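Long-range contacts in probable glucarate dehydratase (Mycobacterium smegmatis str. MC2 155, PDB 3VDG), which probably catalyses the dehydration of glucarate, as a metal-dependent member of the enolase superfamily: residues V313-H318 / L338-H343; V167-Y172 / A354-A359. All coordinates share one frame; numbering follows the deposited sequence.

Contact 1 of 2, residues V313-H318 / L338-H343; sequences VLSDHH and LGLSMH. With FMT (formic acid), chain B.
Asp316 and His343 meet just past the ends of strands 312-315 and 339-342, parallel neighbours in the beta/alpha barrel of the enolase superfamily. Helix 323-336 makes the beta-alpha-beta crossover between them. The short strand axes run 41° apart. Four backbone bonds join them, from Val313 N to Gly339 O at the start to His343 N on Ser315 O at the end. Ser341 O takes two donors from one residue, Ser315 N and Ser315 OG, the latter at 2.8 Å. Ser315 OG stands between its own N and carbonyl carbon (chi1 62°). It reaches Ser341 O from there, and Ser315 OG also lies 3.5 Å from Met342 CB. On the other face of the sheet Leu314 crosses His343 at about a right angle, Leu314 CD2 lying 3.8 Å from His343 CB. The hydroxyl of Ser341 is held by Tyr267. The Asp316 carboxylate works in two directions. Its OD1 accepts from His318 N, an N-cap bond, and from His318 ND1. Asp316 OD2 lies in the ring plane of His343 and accepts from His343 ND1 at 2.6 Å through its anti lone pair, although the carboxylate is turned 39° from that plane. The pairing resembles the His-Asp pair at this barrel end in mandelate racemase-like relatives. The far edge of the ring points to a bound formate, with His343 NE2 2.7 Å from formate O2 and the bond almost straight.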
ATOM      1  N   VAL A 313      -4.433   4.776 -14.500  1.00 19.40           N
ATOM      2  CA  VAL A 313      -2.996   4.437 -14.517  1.00 16.92           C
ATOM      3  C   VAL A 313      -2.867   2.947 -14.854  1.00 19.46           C
ATOM      4  O   VAL A 313      -3.615   2.115 -14.336  1.00 19.89           O
ATOM      5  CB  VAL A 313      -2.314   4.723 -13.158  1.00 21.68           C
ATOM      6  CG1 VAL A 313      -0.844   4.288 -13.191  1.00 20.56           C
ATOM      7  CG2 VAL A 313      -2.394   6.213 -12.835  1.00 21.31           C
ATOM      8  N   LEU A 314      -1.967   2.596 -15.753  1.00 17.11           N
ATOM      9  CA  LEU A 314      -1.761   1.182 -16.035  1.00 17.86           C
ATOM     10  C   LEU A 314      -0.678   0.642 -15.136  1.00 25.77           C
ATOM     11  O   LEU A 314       0.448   1.087 -15.201  1.00 23.18           O
ATOM     12  CB  LEU A 314      -1.412   0.936 -17.498  1.00 19.46           C
ATOM     13  CG  LEU A 314      -2.550   0.670 -18.482  1.00 24.40           C
ATOM     14  CD1 LEU A 314      -3.442   1.884 -18.619  1.00 22.28           C
ATOM     15  CD2 LEU A 314      -2.007   0.268 -19.850  1.00 32.61           C
ATOM     16  N   SER A 315      -1.028  -0.291 -14.251  1.00 19.29           N
ATOM     17  CA  SER A 315      -0.003  -0.880 -13.395  1.00 17.82           C
ATOM     18  C   SER A 315       0.923  -1.757 -14.243  1.00 19.24           C
ATOM     19  O   SER A 315       0.552  -2.213 -15.322  1.00 21.06           O
ATOM     20  CB  SER A 315      -0.647  -1.744 -12.312  1.00 20.98           C
ATOM     21  OG  SER A 315      -1.362  -2.831 -12.919  1.00 25.39           O
ATOM     22  N   ASP A 316       2.119  -2.015 -13.735  1.00 20.85           N
ATOM     23  CA  ASP A 316       3.005  -3.016 -14.323  1.00 18.45           C
ATOM     24  C   ASP A 316       4.033  -3.393 -13.267  1.00 20.86           C
ATOM     25  O   ASP A 316       4.934  -2.599 -12.964  1.00 21.34           O
ATOM     26  CB  ASP A 316       3.711  -2.462 -15.571  1.00 18.58           C
ATOM     27  CG  ASP A 316       4.521  -3.519 -16.287  1.00 23.15           C
ATOM     28  OD1 ASP A 316       5.026  -4.431 -15.591  1.00 23.22           O
ATOM     29  OD2 ASP A 316       4.665  -3.439 -17.533  1.00 22.93           O
ATOM     30  N   HIS A 317       3.915  -4.592 -12.696  1.00 15.60           N
ATOM     31  CA  HIS A 317       4.798  -4.944 -11.571  1.00 18.30           C
ATOM     32  C   HIS A 317       6.241  -5.037 -11.974  1.00 19.56           C
ATOM     33  O   HIS A 317       7.124  -4.999 -11.123  1.00 19.98           O
ATOM     34  CB  HIS A 317       4.355  -6.238 -10.877  1.00 17.70           C
ATOM     35  CG  HIS A 317       4.651  -7.496 -11.651  1.00 18.69           C
ATOM     36  ND1 HIS A 317       3.781  -8.031 -12.524  1.00 19.13           N
ATOM     37  CD2 HIS A 317       5.758  -8.355 -11.617  1.00 15.85           C
ATOM     38  CE1 HIS A 317       4.306  -9.149 -13.043  1.00 21.02           C
ATOM     39  NE2 HIS A 317       5.523  -9.341 -12.485  1.00 19.85           N
ATOM     40  N   HIS A 318       6.508  -5.149 -13.273  1.00 17.44           N
ATOM     41  CA  HIS A 318       7.899  -5.299 -13.743  1.00 17.60           C
ATOM     42  C   HIS A 318       8.682  -4.027 -13.610  1.00 23.39           C
ATOM     43  O   HIS A 318       9.915  -4.059 -13.470  1.00 19.80           O
ATOM     44  CB  HIS A 318       7.949  -5.781 -15.196  1.00 15.00           C
ATOM     45  CG  HIS A 318       7.249  -7.096 -15.432  1.00 17.75           C
ATOM     46  ND1 HIS A 318       5.934  -7.176 -15.803  1.00 20.31           N
ATOM     47  CD2 HIS A 318       7.717  -8.406 -15.360  1.00 17.30           C
ATOM     48  CE1 HIS A 318       5.598  -8.474 -15.965  1.00 24.09           C
ATOM     49  NE2 HIS A 318       6.682  -9.224 -15.694  1.00 19.51           N
ATOM     50  N   LEU A 338      -8.298   7.652  -9.223  1.00 19.73           N
ATOM     51  CA  LEU A 338      -7.812   7.206 -10.533  1.00 21.95           C
ATOM     52  C   LEU A 338      -8.218   5.761 -10.794  1.00 24.92           C
ATOM     53  O   LEU A 338      -8.188   4.925  -9.877  1.00 25.08           O
ATOM     54  CB  LEU A 338      -6.281   7.287 -10.557  1.00 20.72           C
ATOM     55  CG  LEU A 338      -5.658   8.663 -10.285  1.00 25.69           C
ATOM     56  CD1 LEU A 338      -4.139   8.545 -10.223  1.00 18.54           C
ATOM     57  CD2 LEU A 338      -6.080   9.652 -11.358  1.00 28.91           C
ATOM     58  N   GLY A 339      -8.578   5.447 -12.033  1.00 18.98           N
ATOM     59  CA  GLY A 339      -8.878   4.062 -12.389  1.00 19.51           C
ATOM     60  C   GLY A 339      -7.567   3.288 -12.513  1.00 23.71           C
ATOM     61  O   GLY A 339      -6.480   3.881 -12.565  1.00 19.25           O
ATOM     62  N   LEU A 340      -7.661   1.965 -12.567  1.00 18.37           N
ATOM     63  CA  LEU A 340      -6.449   1.119 -12.577  1.00 19.50           C
ATOM     64  C   LEU A 340      -6.589   0.017 -13.602  1.00 22.53           C
ATOM     65  O   LEU A 340      -7.581  -0.709 -13.612  1.00 21.50           O
ATOM     66  CB  LEU A 340      -6.213   0.487 -11.203  1.00 17.85           C
ATOM     67  CG  LEU A 340      -4.931  -0.368 -11.100  1.00 21.19           C
ATOM     68  CD1 LEU A 340      -3.706   0.541 -11.104  1.00 16.65           C
ATOM     69  CD2 LEU A 340      -4.970  -1.194  -9.820  1.00 22.50           C
ATOM     70  N   SER A 341      -5.593  -0.110 -14.468  1.00 19.18           N
ATOM     71  CA  SER A 341      -5.591  -1.186 -15.445  1.00 19.45           C
ATOM     72  C   SER A 341      -4.209  -1.836 -15.346  1.00 21.69           C
ATOM     73  O   SER A 341      -3.494  -1.624 -14.350  1.00 20.65           O
ATOM     74  CB  SER A 341      -5.874  -0.597 -16.847  1.00 21.11           C
ATOM     75  OG  SER A 341      -6.017  -1.620 -17.833  1.00 26.51           O
ATOM     76  N   MET A 342      -3.820  -2.616 -16.348  1.00 21.64           N
ATOM     77  CA  MET A 342      -2.481  -3.222 -16.342  1.00 21.24           C
ATOM     78  C   MET A 342      -1.846  -3.265 -17.733  1.00 24.36           C
ATOM     79  O   MET A 342      -2.481  -3.670 -18.718  1.00 24.43           O
ATOM     80  CB  MET A 342      -2.507  -4.630 -15.727  1.00 24.66           C
ATOM     81  CG  MET A 342      -1.122  -5.231 -15.517  1.00 28.74           C
ATOM     82  SD  MET A 342      -1.166  -6.929 -14.869  1.00 27.99           S
ATOM     83  CE  MET A 342      -1.961  -6.697 -13.275  1.00 25.06           C
ATOM     84  N   HIS A 343      -0.582  -2.852 -17.780  1.00 20.70           N
ATOM     85  CA  HIS A 343       0.242  -2.766 -18.979  1.00 19.76           C
ATOM     86  C   HIS A 343       1.046  -4.023 -19.082  1.00 28.30           C
ATOM     87  O   HIS A 343       1.332  -4.676 -18.077  1.00 26.16           O
ATOM     88  CB  HIS A 343       1.196  -1.565 -18.812  1.00 18.75           C
ATOM     89  CG  HIS A 343       2.357  -1.535 -19.792  1.00 23.76           C
ATOM     90  ND1 HIS A 343       3.573  -2.090 -19.511  1.00 24.70           N
ATOM     91  CD2 HIS A 343       2.463  -0.989 -21.073  1.00 27.91           C
ATOM     92  CE1 HIS A 343       4.403  -1.907 -20.562  1.00 25.42           C
ATOM     93  NE2 HIS A 343       3.725  -1.232 -21.516  1.00 26.91           N
TER
HETATM   94  C   FMT B 501       4.032   0.070 -24.894  1.00 46.96           C
HETATM   95  O1  FMT B 501       3.084   0.799 -24.622  1.00 40.43           O
HETATM   96  O2  FMT B 501       4.786  -0.449 -23.918  1.00 32.81           O
HETATM   97  O   HOH W   1       2.935  -6.585 -16.776  1.00 23.74           O

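Contact 2 of 2, residues V167-Y172 / A354-A359; sequences VPFSAY and AMVHLA
Segment 167-172 belongs to strand 166-174, which is interrupted around Phe169 and Ser170. Segment 354-359 is regular helix within 349-360, with Ala359 N bonded to Met355 O at 2.9 Å. The backbones come closest at the start of the strand, where Val167 CA lies 6.2 Å from Val356 CA. Past Phe169 the strand has no contact with the helix segment. The side chains that meet are all apolar. Val167 points its side chain at the helix and meets two residues about one turn apart. Val167 CG1 touches Ala359 CB at 3.6 Å. Val167 CG2 lies 4.0 Å from Val356 CG1 and 3.6 Å from the backbone Val356 O. Ala359 presents only a methyl here, and both branches of Val167 lie against it. Val356 divides its two branches between the strand residues. CG1 serves Val167, while CG2, anti to the carbonyl carbon of Val356, faces Phe169. The Phe169 ring is met at its edge, not over a face. Phe169 CZ lies 3.9 Å from Val356 CG2, and the two side chains cross at about a right angle. The bent end of Met355 (chi3 74°) brings Met355 CE to the same ring edge, 4.2 Å from Phe169 CE1. Val393 of the antiparallel strand 392-394 packs against both Phe169 and Val356, and Cys369 and Thr371 also touch the phenylalanine. All five residues that touch across the contact are buried. The arrangement is a barrel strand covered by a helix on its outer side. Here the helix following strand 339-342 packs back on an early strand, as expected where the modified (beta/alpha)7-beta barrel of the enolase superfamily closes.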
ATOM      1  N   VAL A 167      -9.070 -13.743 -13.838  1.00 19.48           N
ATOM      2  CA  VAL A 167      -8.669 -12.398 -14.261  1.00 18.65           C
ATOM      3  C   VAL A 167      -8.894 -12.223 -15.772  1.00 20.29           C
ATOM      4  O   VAL A 167      -8.337 -12.964 -16.571  1.00 20.52           O
ATOM      5  CB  VAL A 167      -7.184 -12.161 -13.957  1.00 19.71           C
ATOM      6  CG1 VAL A 167      -6.745 -10.812 -14.523  1.00 21.32           C
ATOM      7  CG2 VAL A 167      -6.957 -12.202 -12.441  1.00 18.34           C
ATOM      8  N   PRO A 168      -9.711 -11.233 -16.159  1.00 21.49           N
ATOM      9  CA  PRO A 168      -9.989 -10.993 -17.580  1.00 21.63           C
ATOM     10  C   PRO A 168      -8.862 -10.221 -18.261  1.00 21.43           C
ATOM     11  O   PRO A 168      -8.281  -9.312 -17.661  1.00 21.87           O
ATOM     12  CB  PRO A 168     -11.291 -10.167 -17.549  1.00 25.35           C
ATOM     13  CG  PRO A 168     -11.288  -9.507 -16.216  1.00 33.51           C
ATOM     14  CD  PRO A 168     -10.609 -10.473 -15.273  1.00 23.43           C
ATOM     15  N   PHE A 169      -8.544 -10.611 -19.493  1.00 20.17           N
ATOM     16  CA  PHE A 169      -7.513  -9.961 -20.279  1.00 22.28           C
ATOM     17  C   PHE A 169      -8.110  -9.430 -21.578  1.00 28.72           C
ATOM     18  O   PHE A 169      -9.204  -9.841 -21.996  1.00 22.30           O
ATOM     19  CB  PHE A 169      -6.386 -10.930 -20.603  1.00 22.43           C
ATOM     20  CG  PHE A 169      -5.513 -11.254 -19.427  1.00 24.83           C
ATOM     21  CD1 PHE A 169      -4.291 -10.607 -19.247  1.00 20.35           C
ATOM     22  CD2 PHE A 169      -5.913 -12.205 -18.495  1.00 21.90           C
ATOM     23  CE1 PHE A 169      -3.480 -10.897 -18.147  1.00 19.49           C
ATOM     24  CE2 PHE A 169      -5.107 -12.506 -17.404  1.00 24.45           C
ATOM     25  CZ  PHE A 169      -3.895 -11.850 -17.226  1.00 23.86           C
ATOM     26  N   SER A 170      -7.387  -8.515 -22.215  1.00 23.89           N
ATOM     27  CA  SER A 170      -7.834  -7.955 -23.497  1.00 23.24           C
ATOM     28  C   SER A 170      -7.110  -8.609 -24.670  1.00 27.24           C
ATOM     29  O   SER A 170      -6.063  -9.235 -24.498  1.00 23.21           O
ATOM     30  CB  SER A 170      -7.602  -6.448 -23.529  1.00 28.21           C
ATOM     31  OG  SER A 170      -6.226  -6.170 -23.361  1.00 29.79           O
ATOM     32  N   ALA A 171      -7.695  -8.472 -25.859  1.00 21.33           N
ATOM     33  CA  ALA A 171      -7.062  -8.859 -27.118  1.00 21.48           C
ATOM     34  C   ALA A 171      -6.160  -7.682 -27.519  1.00 26.19           C
ATOM     35  O   ALA A 171      -6.648  -6.568 -27.723  1.00 24.91           O
ATOM     36  CB  ALA A 171      -8.151  -9.046 -28.177  1.00 20.42           C
ATOM     37  N   TYR A 172      -4.856  -7.919 -27.618  1.00 23.60           N
ATOM     38  CA  TYR A 172      -3.900  -6.849 -27.893  1.00 25.72           C
ATOM     39  C   TYR A 172      -3.551  -6.884 -29.393  1.00 24.30           C
ATOM     40  O   TYR A 172      -2.710  -7.667 -29.811  1.00 21.30           O
ATOM     41  CB  TYR A 172      -2.635  -7.065 -27.042  1.00 25.42           C
ATOM     42  CG  TYR A 172      -1.809  -5.811 -26.795  1.00 25.57           C
ATOM     43  CD1 TYR A 172      -1.832  -4.743 -27.693  1.00 30.22           C
ATOM     44  CD2 TYR A 172      -0.991  -5.705 -25.670  1.00 23.87           C
ATOM     45  CE1 TYR A 172      -1.076  -3.600 -27.475  1.00 25.84           C
ATOM     46  CE2 TYR A 172      -0.232  -4.560 -25.442  1.00 32.60           C
ATOM     47  CZ  TYR A 172      -0.274  -3.517 -26.348  1.00 33.12           C
ATOM     48  OH  TYR A 172       0.472  -2.383 -26.126  1.00 30.52           O
ATOM     49  N   ALA A 354       2.373 -14.102 -12.111  1.00 15.54           N
ATOM     50  CA  ALA A 354       2.477 -13.004 -11.159  1.00 18.73           C
ATOM     51  C   ALA A 354       1.392 -11.941 -11.420  1.00 17.48           C
ATOM     52  O   ALA A 354       0.788 -11.424 -10.478  1.00 18.55           O
ATOM     53  CB  ALA A 354       3.873 -12.400 -11.215  1.00 17.37           C
ATOM     54  N   MET A 355       1.158 -11.624 -12.694  1.00 19.35           N
ATOM     55  CA  MET A 355       0.123 -10.680 -13.105  1.00 19.15           C
ATOM     56  C   MET A 355      -1.243 -11.182 -12.635  1.00 23.32           C
ATOM     57  O   MET A 355      -2.065 -10.416 -12.154  1.00 18.19           O
ATOM     58  CB  MET A 355       0.112 -10.504 -14.654  1.00 22.65           C
ATOM     59  CG  MET A 355       1.372  -9.858 -15.267  1.00 21.71           C
ATOM     60  SD  MET A 355       1.578 -10.188 -17.052  1.00 26.80           S
ATOM     61  CE  MET A 355       0.301  -9.107 -17.705  1.00 28.63           C
ATOM     62  N   VAL A 356      -1.489 -12.480 -12.770  1.00 19.99           N
ATOM     63  CA  VAL A 356      -2.791 -13.020 -12.413  1.00 16.41           C
ATOM     64  C   VAL A 356      -3.004 -12.957 -10.884  1.00 18.45           C
ATOM     65  O   VAL A 356      -4.047 -12.531 -10.427  1.00 17.97           O
ATOM     66  CB  VAL A 356      -2.975 -14.461 -12.945  1.00 18.39           C
ATOM     67  CG1 VAL A 356      -4.193 -15.117 -12.297  1.00 19.51           C
ATOM     68  CG2 VAL A 356      -3.081 -14.449 -14.473  1.00 20.75           C
ATOM     69  N   HIS A 357      -2.008 -13.342 -10.092  1.00 15.91           N
ATOM     70  CA  HIS A 357      -2.171 -13.253  -8.630  1.00 20.73           C
ATOM     71  C   HIS A 357      -2.386 -11.828  -8.174  1.00 19.70           C
ATOM     72  O   HIS A 357      -3.223 -11.562  -7.308  1.00 17.01           O
ATOM     73  CB  HIS A 357      -0.983 -13.865  -7.889  1.00 18.67           C
ATOM     74  CG  HIS A 357      -1.009 -15.373  -7.831  1.00 19.69           C
ATOM     75  ND1 HIS A 357      -1.805 -16.055  -6.975  1.00 19.47           N
ATOM     76  CD2 HIS A 357      -0.286 -16.328  -8.545  1.00 18.37           C
ATOM     77  CE1 HIS A 357      -1.613 -17.382  -7.149  1.00 24.25           C
ATOM     78  NE2 HIS A 357      -0.676 -17.548  -8.102  1.00 21.03           N
ATOM     79  N   LEU A 358      -1.627 -10.904  -8.741  1.00 20.24           N
ATOM     80  CA  LEU A 358      -1.776  -9.483  -8.431  1.00 18.04           C
ATOM     81  C   LEU A 358      -3.181  -8.972  -8.767  1.00 20.03           C
ATOM     82  O   LEU A 358      -3.872  -8.418  -7.914  1.00 19.13           O
ATOM     83  CB  LEU A 358      -0.714  -8.666  -9.189  1.00 22.37           C
ATOM     84  CG  LEU A 358      -0.846  -7.135  -9.109  1.00 23.54           C
ATOM     85  CD1 LEU A 358      -0.768  -6.656  -7.649  1.00 21.04           C
ATOM     86  CD2 LEU A 358       0.234  -6.465  -9.972  1.00 18.49           C
ATOM     87  N   ALA A 359      -3.618  -9.173 -10.003  1.00 17.53           N
ATOM     88  CA  ALA A 359      -4.935  -8.683 -10.406  1.00 16.50           C
ATOM     89  C   ALA A 359      -6.059  -9.365  -9.608  1.00 21.94           C
ATOM     90  O   ALA A 359      -7.049  -8.736  -9.287  1.00 21.21           O
ATOM     91  CB  ALA A 359      -5.140  -8.904 -11.890  1.00 19.48           C
TER

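The centres of contacts 1 and 2 are about 11 Å apart, and the two contacts touch. Both segments of contact 1 fall between those of contact 2 in the sequence: the chain passes 167-172, then 313-318, 338-343 and 354-359. Strand 339-342 leads on to helix 349-360, so the second half of each contact belongs to one strand-helix unit. Met342 SD lies 3.8 Å from Met355 CB, and His317 CE1 lies 3.7 Å from Met355 CG. Cys369 and Asp370 bond by their backbones to segment 167-172 and to Met342, respectively. Contact 1 reaches the metal-side end of the barrel, near the bound sodium ion, while contact 2 helps close the barrel wall.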